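PDB 5CI5: extracellular solute-binding protein family 1 from Pseudothermotoga lettingae, which binds alpha-D-tagatopyranose and probably serves as the extracellular sugar-capturing component of an ABC transporter. Local coordinates for residues 117-122 against 362-367; 206-211 against 377-382. One frame throughout, in Å; residues are numbered along the deposited sequence.

Contact 1 of 2, residues 117-122 against 362-367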
ATOM      1  N   PRO A 117       2.751 -11.395  12.749  1.00 11.94           N
ATOM      2  CA  PRO A 117       4.081 -11.035  13.258  1.00 12.12           C
ATOM      3  C   PRO A 117       5.008 -10.361  12.271  1.00  9.83           C
ATOM      4  O   PRO A 117       5.949  -9.687  12.731  1.00 10.08           O
ATOM      5  CB  PRO A 117       4.687 -12.384  13.678  1.00 17.41           C
ATOM      6  CG  PRO A 117       3.621 -13.340  13.668  1.00 21.18           C
ATOM      7  CD  PRO A 117       2.497 -12.841  12.829  1.00 16.78           C
ATOM      8  N   ASN A 118       4.791 -10.546  10.971  1.00  8.68           N
ATOM      9  CA  ASN A 118       5.630  -9.905   9.994  1.00  9.64           C
ATOM     10  C   ASN A 118       5.384  -8.419   9.978  1.00  9.07           C
ATOM     11  O   ASN A 118       6.131  -7.672   9.364  1.00 11.09           O
ATOM     12  CB  ASN A 118       5.420 -10.516   8.607  1.00 11.34           C
ATOM     13  CG  ASN A 118       3.968 -10.490   8.141  1.00 12.37           C
ATOM     14  OD1 ASN A 118       3.024 -10.694   8.926  1.00 13.94           O
ATOM     15  ND2 ASN A 118       3.783 -10.287   6.834  1.00 14.05           N
ATOM     16  N   LEU A 119       4.346  -7.966  10.683  1.00  8.78           N
ATOM     17  CA  LEU A 119       4.082  -6.531  10.722  1.00  9.45           C
ATOM     18  C   LEU A 119       4.931  -5.810  11.778  1.00  8.47           C
ATOM     19  O   LEU A 119       5.133  -4.601  11.672  1.00  9.32           O
ATOM     20  CB  LEU A 119       2.585  -6.259  10.988  1.00  8.40           C
ATOM     21  CG  LEU A 119       1.653  -6.884   9.936  1.00  7.79           C
ATOM     22  CD1 LEU A 119       0.171  -6.628  10.274  1.00 11.51           C
ATOM     23  CD2 LEU A 119       1.995  -6.360   8.521  1.00 10.00           C
ATOM     24  N   TRP A 120       5.405  -6.504  12.813  1.00  9.12           N
ATOM     25  CA  TRP A 120       6.091  -5.754  13.870  1.00  8.03           C
ATOM     26  C   TRP A 120       7.371  -5.081  13.386  1.00  7.56           C
ATOM     27  O   TRP A 120       7.613  -3.952  13.758  1.00  8.88           O
ATOM     28  CB  TRP A 120       6.375  -6.642  15.072  1.00  6.88           C
ATOM     29  CG  TRP A 120       5.140  -7.004  15.834  1.00  8.80           C
ATOM     30  CD1 TRP A 120       4.712  -8.260  16.154  1.00  9.36           C
ATOM     31  CD2 TRP A 120       4.156  -6.101  16.363  1.00  8.50           C
ATOM     32  NE1 TRP A 120       3.526  -8.194  16.863  1.00 11.12           N
ATOM     33  CE2 TRP A 120       3.158  -6.881  16.986  1.00  9.91           C
ATOM     34  CE3 TRP A 120       4.020  -4.715  16.360  1.00  8.27           C
ATOM     35  CZ2 TRP A 120       2.044  -6.316  17.616  1.00 12.36           C
ATOM     36  CZ3 TRP A 120       2.918  -4.148  16.984  1.00  8.15           C
ATOM     37  CH2 TRP A 120       1.945  -4.951  17.612  1.00 10.65           C
ATOM     38  N   PRO A 121       8.161  -5.733  12.498  1.00  8.64           N
ATOM     39  CA  PRO A 121       9.368  -5.025  12.049  1.00  9.05           C
ATOM     40  C   PRO A 121       9.086  -3.697  11.333  1.00  9.22           C
ATOM     41  O   PRO A 121       9.946  -2.800  11.345  1.00 11.26           O
ATOM     42  CB  PRO A 121      10.035  -6.049  11.110  1.00 11.49           C
ATOM     43  CG  PRO A 121       9.594  -7.359  11.651  1.00 12.39           C
ATOM     44  CD  PRO A 121       8.170  -7.144  12.068  1.00  9.92           C
ATOM     45  N   THR A 122       7.903  -3.554  10.728  1.00  9.12           N
ATOM     46  CA  THR A 122       7.573  -2.353   9.972  1.00  6.71           C
ATOM     47  C   THR A 122       7.339  -1.124  10.846  1.00  7.67           C
ATOM     48  O   THR A 122       7.360   0.004  10.333  1.00  9.67           O
ATOM     49  CB  THR A 122       6.305  -2.540   9.099  1.00  8.35           C
ATOM     50  OG1 THR A 122       5.123  -2.520   9.918  1.00  8.43           O
ATOM     51  CG2 THR A 122       6.353  -3.850   8.305  1.00  8.79           C
ATOM     52  N   GLU A 362      -2.556 -16.725   1.259  1.00  9.82           N
ATOM     53  CA  GLU A 362      -1.447 -17.560   0.826  1.00 11.23           C
ATOM     54  C   GLU A 362      -0.227 -16.753   0.422  1.00 11.09           C
ATOM     55  O   GLU A 362       0.895 -17.190   0.629  1.00 15.49           O
ATOM     56  CB  GLU A 362      -1.894 -18.451  -0.337  1.00 13.11           C
ATOM     57  CG  GLU A 362      -2.648 -19.651   0.147  1.00 21.91           C
ATOM     58  CD  GLU A 362      -1.785 -20.530   1.055  1.00 34.98           C
ATOM     59  OE1 GLU A 362      -0.755 -21.064   0.579  1.00 38.59           O
ATOM     60  OE2 GLU A 362      -2.122 -20.649   2.250  1.00 21.35           O
ATOM     61  N   THR A 363      -0.453 -15.565  -0.132  1.00 12.69           N
ATOM     62  CA  THR A 363       0.635 -14.736  -0.653  1.00 14.85           C
ATOM     63  C   THR A 363       1.290 -13.874   0.437  1.00 16.29           C
ATOM     64  O   THR A 363       2.511 -13.678   0.456  1.00 11.72           O
ATOM     65  CB  THR A 363       0.102 -13.839  -1.782  1.00 13.53           C
ATOM     66  OG1 THR A 363      -0.414 -14.669  -2.829  1.00 16.20           O
ATOM     67  CG2 THR A 363       1.170 -12.964  -2.355  1.00 16.03           C
ATOM     68  N   PHE A 364       0.454 -13.358   1.339  1.00 11.32           N
ATOM     69  CA  PHE A 364       0.868 -12.391   2.362  1.00  8.97           C
ATOM     70  C   PHE A 364       2.179 -12.735   3.098  1.00 10.31           C
ATOM     71  O   PHE A 364       3.038 -11.888   3.254  1.00 10.60           O
ATOM     72  CB  PHE A 364      -0.314 -12.236   3.341  1.00 11.21           C
ATOM     73  CG  PHE A 364      -0.083 -11.271   4.468  1.00  9.20           C
ATOM     74  CD1 PHE A 364      -0.141  -9.905   4.250  1.00  9.25           C
ATOM     75  CD2 PHE A 364       0.159 -11.730   5.748  1.00 11.98           C
ATOM     76  CE1 PHE A 364       0.047  -9.019   5.281  1.00 10.44           C
ATOM     77  CE2 PHE A 364       0.345 -10.840   6.790  1.00 13.23           C
ATOM     78  CZ  PHE A 364       0.296  -9.489   6.565  1.00 11.06           C
ATOM     79  N   PRO A 365       2.336 -13.992   3.561  1.00 13.23           N
ATOM     80  CA  PRO A 365       3.535 -14.296   4.361  1.00 18.48           C
ATOM     81  C   PRO A 365       4.833 -14.146   3.573  1.00 18.21           C
ATOM     82  O   PRO A 365       5.895 -13.955   4.177  1.00 18.91           O
ATOM     83  CB  PRO A 365       3.340 -15.755   4.775  1.00 17.61           C
ATOM     84  CG  PRO A 365       1.948 -16.100   4.450  1.00 24.67           C
ATOM     85  CD  PRO A 365       1.403 -15.127   3.479  1.00 16.37           C
ATOM     86  N   HIS A 366       4.748 -14.234   2.253  1.00 15.02           N
ATOM     87  CA  HIS A 366       5.929 -14.070   1.398  1.00 17.39           C
ATOM     88  C   HIS A 366       6.169 -12.645   0.933  1.00 14.21           C
ATOM     89  O   HIS A 366       7.168 -12.372   0.253  1.00 13.96           O
ATOM     90  CB  HIS A 366       5.816 -14.953   0.164  1.00 16.74           C
ATOM     91  CG  HIS A 366       5.788 -16.418   0.468  1.00 18.98           C
ATOM     92  ND1 HIS A 366       6.845 -17.071   1.068  1.00 26.11           N
ATOM     93  CD2 HIS A 366       4.836 -17.356   0.252  1.00 27.64           C
ATOM     94  CE1 HIS A 366       6.538 -18.350   1.219  1.00 25.76           C
ATOM     95  NE2 HIS A 366       5.329 -18.549   0.727  1.00 24.70           N
ATOM     96  N   ALA A 367       5.260 -11.736   1.260  1.00 13.26           N
ATOM     97  CA  ALA A 367       5.355 -10.377   0.724  1.00 11.94           C
ATOM     98  C   ALA A 367       6.587  -9.692   1.288  1.00 12.58           C
ATOM     99  O   ALA A 367       6.821  -9.718   2.514  1.00 13.18           O
ATOM    100  CB  ALA A 367       4.124  -9.589   1.059  1.00 11.20           C
TER
HETATM  101  O   HOH W   1       5.864 -10.599   4.781  1.00 24.98           O

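Contact 2 of 2, residues 206-211 against 377-382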
ATOM      1  N   LYS A 206      16.484  -7.017  -5.927  1.00 11.24           N
ATOM      2  CA  LYS A 206      16.210  -6.535  -4.578  1.00 12.18           C
ATOM      3  C   LYS A 206      16.445  -5.042  -4.573  1.00 10.27           C
ATOM      4  O   LYS A 206      17.227  -4.531  -5.394  1.00 10.28           O
ATOM      5  CB  LYS A 206      17.130  -7.182  -3.540  1.00 20.16           C
ATOM      6  CG  LYS A 206      17.130  -8.691  -3.497  1.00 37.95           C
ATOM      7  CD  LYS A 206      18.164  -9.224  -2.475  1.00 40.95           C
ATOM      8  CE  LYS A 206      19.506  -8.483  -2.554  1.00 51.42           C
ATOM      9  NZ  LYS A 206      20.599  -9.153  -1.788  1.00 56.43           N
ATOM     10  N   LEU A 207      15.799  -4.333  -3.646  1.00  9.77           N
ATOM     11  CA  LEU A 207      15.929  -2.878  -3.596  1.00  8.73           C
ATOM     12  C   LEU A 207      17.266  -2.450  -2.981  1.00 11.54           C
ATOM     13  O   LEU A 207      18.088  -1.788  -3.636  1.00  9.14           O
ATOM     14  CB  LEU A 207      14.756  -2.275  -2.814  1.00  8.68           C
ATOM     15  CG  LEU A 207      14.696  -0.735  -2.840  1.00  8.61           C
ATOM     16  CD1 LEU A 207      14.298  -0.192  -4.191  1.00 11.25           C
ATOM     17  CD2 LEU A 207      13.746  -0.242  -1.773  1.00 10.61           C
ATOM     18  N   LEU A 208      17.473  -2.823  -1.722  1.00 11.36           N
ATOM     19  CA  LEU A 208      18.756  -2.640  -1.047  1.00  9.82           C
ATOM     20  C   LEU A 208      19.395  -3.966  -0.714  1.00 14.57           C
ATOM     21  O   LEU A 208      18.746  -5.024  -0.742  1.00 13.27           O
ATOM     22  CB  LEU A 208      18.563  -1.839   0.245  1.00  9.80           C
ATOM     23  CG  LEU A 208      17.798  -0.512   0.223  1.00  8.57           C
ATOM     24  CD1 LEU A 208      17.836   0.125   1.639  1.00 12.82           C
ATOM     25  CD2 LEU A 208      18.372   0.448  -0.809  1.00 12.45           C
ATOM     26  N   THR A 209      20.685  -3.913  -0.385  1.00 14.04           N
ATOM     27  CA  THR A 209      21.353  -5.077   0.154  1.00 12.53           C
ATOM     28  C   THR A 209      20.693  -5.475   1.482  1.00 14.99           C
ATOM     29  O   THR A 209      19.978  -4.685   2.097  1.00 15.60           O
ATOM     30  CB  THR A 209      22.871  -4.809   0.344  1.00 19.02           C
ATOM     31  OG1 THR A 209      23.085  -3.689   1.214  1.00 16.34           O
ATOM     32  CG2 THR A 209      23.516  -4.512  -1.013  1.00 20.46           C
ATOM     33  N   ASP A 210      20.906  -6.722   1.892  1.00 17.96           N
ATOM     34  CA  ASP A 210      20.233  -7.262   3.063  1.00 21.32           C
ATOM     35  C   ASP A 210      20.495  -6.472   4.334  1.00 21.83           C
ATOM     36  O   ASP A 210      19.620  -6.423   5.202  1.00 23.66           O
ATOM     37  CB  ASP A 210      20.643  -8.718   3.274  1.00 23.21           C
ATOM     38  CG  ASP A 210      20.063  -9.642   2.224  1.00 39.70           C
ATOM     39  OD1 ASP A 210      19.180  -9.197   1.457  1.00 38.52           O
ATOM     40  OD2 ASP A 210      20.488 -10.815   2.170  1.00 45.89           O
ATOM     41  N   ASP A 211      21.669  -5.848   4.445  1.00 19.19           N
ATOM     42  CA  ASP A 211      21.996  -5.056   5.623  1.00 21.57           C
ATOM     43  C   ASP A 211      21.641  -3.567   5.444  1.00 26.28           C
ATOM     44  O   ASP A 211      22.041  -2.732   6.260  1.00 19.98           O
ATOM     45  CB  ASP A 211      23.494  -5.209   5.994  1.00 22.66           C
ATOM     46  CG  ASP A 211      24.454  -4.570   4.980  1.00 30.27           C
ATOM     47  OD1 ASP A 211      24.026  -3.942   3.987  1.00 21.92           O
ATOM     48  OD2 ASP A 211      25.679  -4.688   5.188  1.00 35.19           O
ATOM     49  N   PRO A 377      11.828   7.026   2.844  1.00 10.88           N
ATOM     50  CA  PRO A 377      11.085   7.960   1.981  1.00 10.84           C
ATOM     51  C   PRO A 377      11.933   8.681   0.931  1.00 11.07           C
ATOM     52  O   PRO A 377      11.487   8.826  -0.218  1.00 11.23           O
ATOM     53  CB  PRO A 377      10.490   8.947   2.989  1.00 14.75           C
ATOM     54  CG  PRO A 377      10.231   8.075   4.192  1.00 15.66           C
ATOM     55  CD  PRO A 377      11.447   7.155   4.256  1.00 12.80           C
ATOM     56  N   GLN A 378      13.150   9.077   1.296  1.00 13.38           N
ATOM     57  CA  GLN A 378      14.075   9.661   0.327  1.00 11.58           C
ATOM     58  C   GLN A 378      14.452   8.688  -0.791  1.00  8.17           C
ATOM     59  O   GLN A 378      14.630   9.093  -1.945  1.00 11.24           O
ATOM     60  CB  GLN A 378      15.352  10.116   1.033  1.00 15.00           C
ATOM     61  CG  GLN A 378      15.184  11.316   1.901  1.00 17.15           C
ATOM     62  CD  GLN A 378      16.433  11.527   2.743  1.00 24.97           C
ATOM     63  OE1 GLN A 378      16.496  11.097   3.894  1.00 28.38           O
ATOM     64  NE2 GLN A 378      17.450  12.129   2.145  1.00 22.21           N
ATOM     65  N   ILE A 379      14.625   7.415  -0.438  1.00  8.52           N
ATOM     66  CA  ILE A 379      14.934   6.364  -1.409  1.00 10.83           C
ATOM     67  C   ILE A 379      13.769   6.201  -2.404  1.00 10.48           C
ATOM     68  O   ILE A 379      13.977   6.140  -3.615  1.00 10.77           O
ATOM     69  CB  ILE A 379      15.243   5.033  -0.672  1.00 11.05           C
ATOM     70  CG1 ILE A 379      16.570   5.166   0.086  1.00 10.77           C
ATOM     71  CG2 ILE A 379      15.262   3.839  -1.653  1.00 11.16           C
ATOM     72  CD1 ILE A 379      16.867   4.018   1.020  1.00 13.14           C
ATOM     73  N   SER A 380      12.547   6.168  -1.896  1.00  8.43           N
ATOM     74  CA  SER A 380      11.357   6.035  -2.735  1.00  8.78           C
ATOM     75  C   SER A 380      11.274   7.202  -3.727  1.00  9.01           C
ATOM     76  O   SER A 380      10.984   7.024  -4.908  1.00  8.10           O
ATOM     77  CB  SER A 380      10.100   5.961  -1.878  1.00  8.22           C
ATOM     78  OG  SER A 380       8.992   5.896  -2.737  1.00  9.95           O
ATOM     79  N   GLU A 381      11.600   8.399  -3.257  1.00  9.94           N
ATOM     80  CA  GLU A 381      11.654   9.549  -4.152  1.00 10.31           C
ATOM     81  C   GLU A 381      12.602   9.313  -5.344  1.00 11.51           C
ATOM     82  O   GLU A 381      12.294   9.707  -6.460  1.00 10.61           O
ATOM     83  CB  GLU A 381      12.083  10.804  -3.380  1.00 15.12           C
ATOM     84  CG  GLU A 381      12.507  11.985  -4.251  1.00 23.46           C
ATOM     85  CD  GLU A 381      11.406  12.474  -5.167  1.00 28.65           C
ATOM     86  OE1 GLU A 381      10.237  12.130  -4.908  1.00 28.33           O
ATOM     87  OE2 GLU A 381      11.710  13.211  -6.144  1.00 26.32           O
ATOM     88  N   GLN A 382      13.734   8.655  -5.110  1.00  9.16           N
ATOM     89  CA  GLN A 382      14.666   8.348  -6.197  1.00 10.12           C
ATOM     90  C   GLN A 382      14.101   7.351  -7.213  1.00  8.91           C
ATOM     91  O   GLN A 382      14.348   7.467  -8.420  1.00 10.23           O
ATOM     92  CB  GLN A 382      15.981   7.817  -5.637  1.00 10.76           C
ATOM     93  CG  GLN A 382      16.723   8.852  -4.817  1.00 12.62           C
ATOM     94  CD  GLN A 382      17.120  10.039  -5.676  1.00 13.78           C
ATOM     95  OE1 GLN A 382      17.542   9.872  -6.826  1.00 17.98           O
ATOM     96  NE2 GLN A 382      16.923  11.223  -5.160  1.00 21.98           N
TER

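Contact 1 of 2, residues 117-122 against 362-367
The carboxamide of Asn-118 stands almost upright on the ring of Phe-364, the two planes 86° apart. Its ND2 lies over one ring face, 3.5 Å from CE2 of Phe-364, and its OD1 comes 3.4 Å from that same CE2, so both ends of the amide meet the outer rim of the ring. Phe-364 reaches this place because its CG is anti to the backbone N (chi1 -180°), which carries the ring out from the short 3-10 turn 364-366 toward the other segment. Leu-119 takes a different side: its CD2 sits at the ring edge, near the ring plane, 4.1 Å from CZ of Phe-364. This is the tightly packed half. Both apolar residues are buried, Leu-298 of strand 298-304 and Thr-136 of strand 128-138 touch them as well, and Trp-116 meets the phenyl ring edge-to-face. In a protein whose family points to the two-lobed type 2 periplasmic-binding fold, the contact joins the loop before strand 124-125 to the region around the last turn of helix 355-363, with the Leu-119 side chain about 9 Å from the bound tagatose. The other half is looser and wetter. Asn-118 is partly exposed, and its ND2 donates to a water at 2.9 Å; this water lies 2.6 Å from Ala-367 O, to which it can donate, and makes a weak, longer approach to Pro-365 O. No direct hydrogen bond spans the segments. With an alanine here the amide is gone, which is likely to leave one face of Phe-364 less covered and to break the water link from 117-122 to Ala-367 O. Within that loop, Leu-119 O accepts from both Thr-122 N and Thr-122 OG1, the hydroxyl 2.7 Å away in the carbonyl plane, on a lone pair.

Contact 2 of 2, residues 206-211 against 377-382
Helix 376-391, close to the C-terminal end of a fold consistent with the type 2 periplasmic-binding proteins, presents Ile-379 to Leu-207 and Leu-208 in the irregular loop between helices 190-202 and 220-234. The interface is wholly apolar and small, 109 Å² in all, and Ile-379 supplies more than half of it. The two branches of the isoleucine divide the work. Its CG1 is anti to the carbonyl carbon and beside the backbone N (chi1 -69°), and the extended chain carries CD1 out to Leu-208: the two side chains meet tip to tip, Ile-379 CD1 lying 4.1 Å from Leu-208 CD1. The methyl CG2 faces Leu-207 instead, with Leu-207 CD2 at 4.4 Å from Ile-379 CG2, a looser touch. All three residues are buried, yet the backbones stay well apart, the nearest CA atoms being those of Leu-207 and Ile-379 at 9.5 Å, so that side chains alone bridge the gap.

Away from the helix, two polar pairs lie within the loop. Lys-206 NZ forms a salt bridge with Asp-210 OD1 at 3.5 Å, and Thr-209 OG1 donates to Asp-211 OD1 at 2.9 Å, meeting that oxygen nearly along its C-O axis. On the helix, the next residue, Ser-380, is buried and hydrogen-bonds through OG to Glu-190 OE1; as Glu-190 lines the tagatose pocket, the serine is a second-shell residue there and may help to position it. The loop itself is tied back to helix 190-202 by a hydrogen bond between Leu-207 N and Tyr-201 OH. Helix 397-413 closes the cluster, setting Val-408 against Leu-208 and Leu-412 against Ile-379, while Pro-371, from the loop leading to helix 376-391, touches both leucines.

From the N terminus the chain first passes 117-122, then 206-211 beyond helix 190-202, before coming back at 362-367 to close the long loop of contact 1; a short connection after helix 355-363 then leads into helix 376-391, where 377-382 closes contact 2. The segments alternate along the sequence, so the two closures cross. Contact 1 lies beside the mixed sheet, whereas contact 2 belongs to a cluster of helices, and the consecutive helices 355-363 and 376-391 provide one side of each. Their centres lie about 18 Å apart and their nearest atoms about 10 Å, without touching.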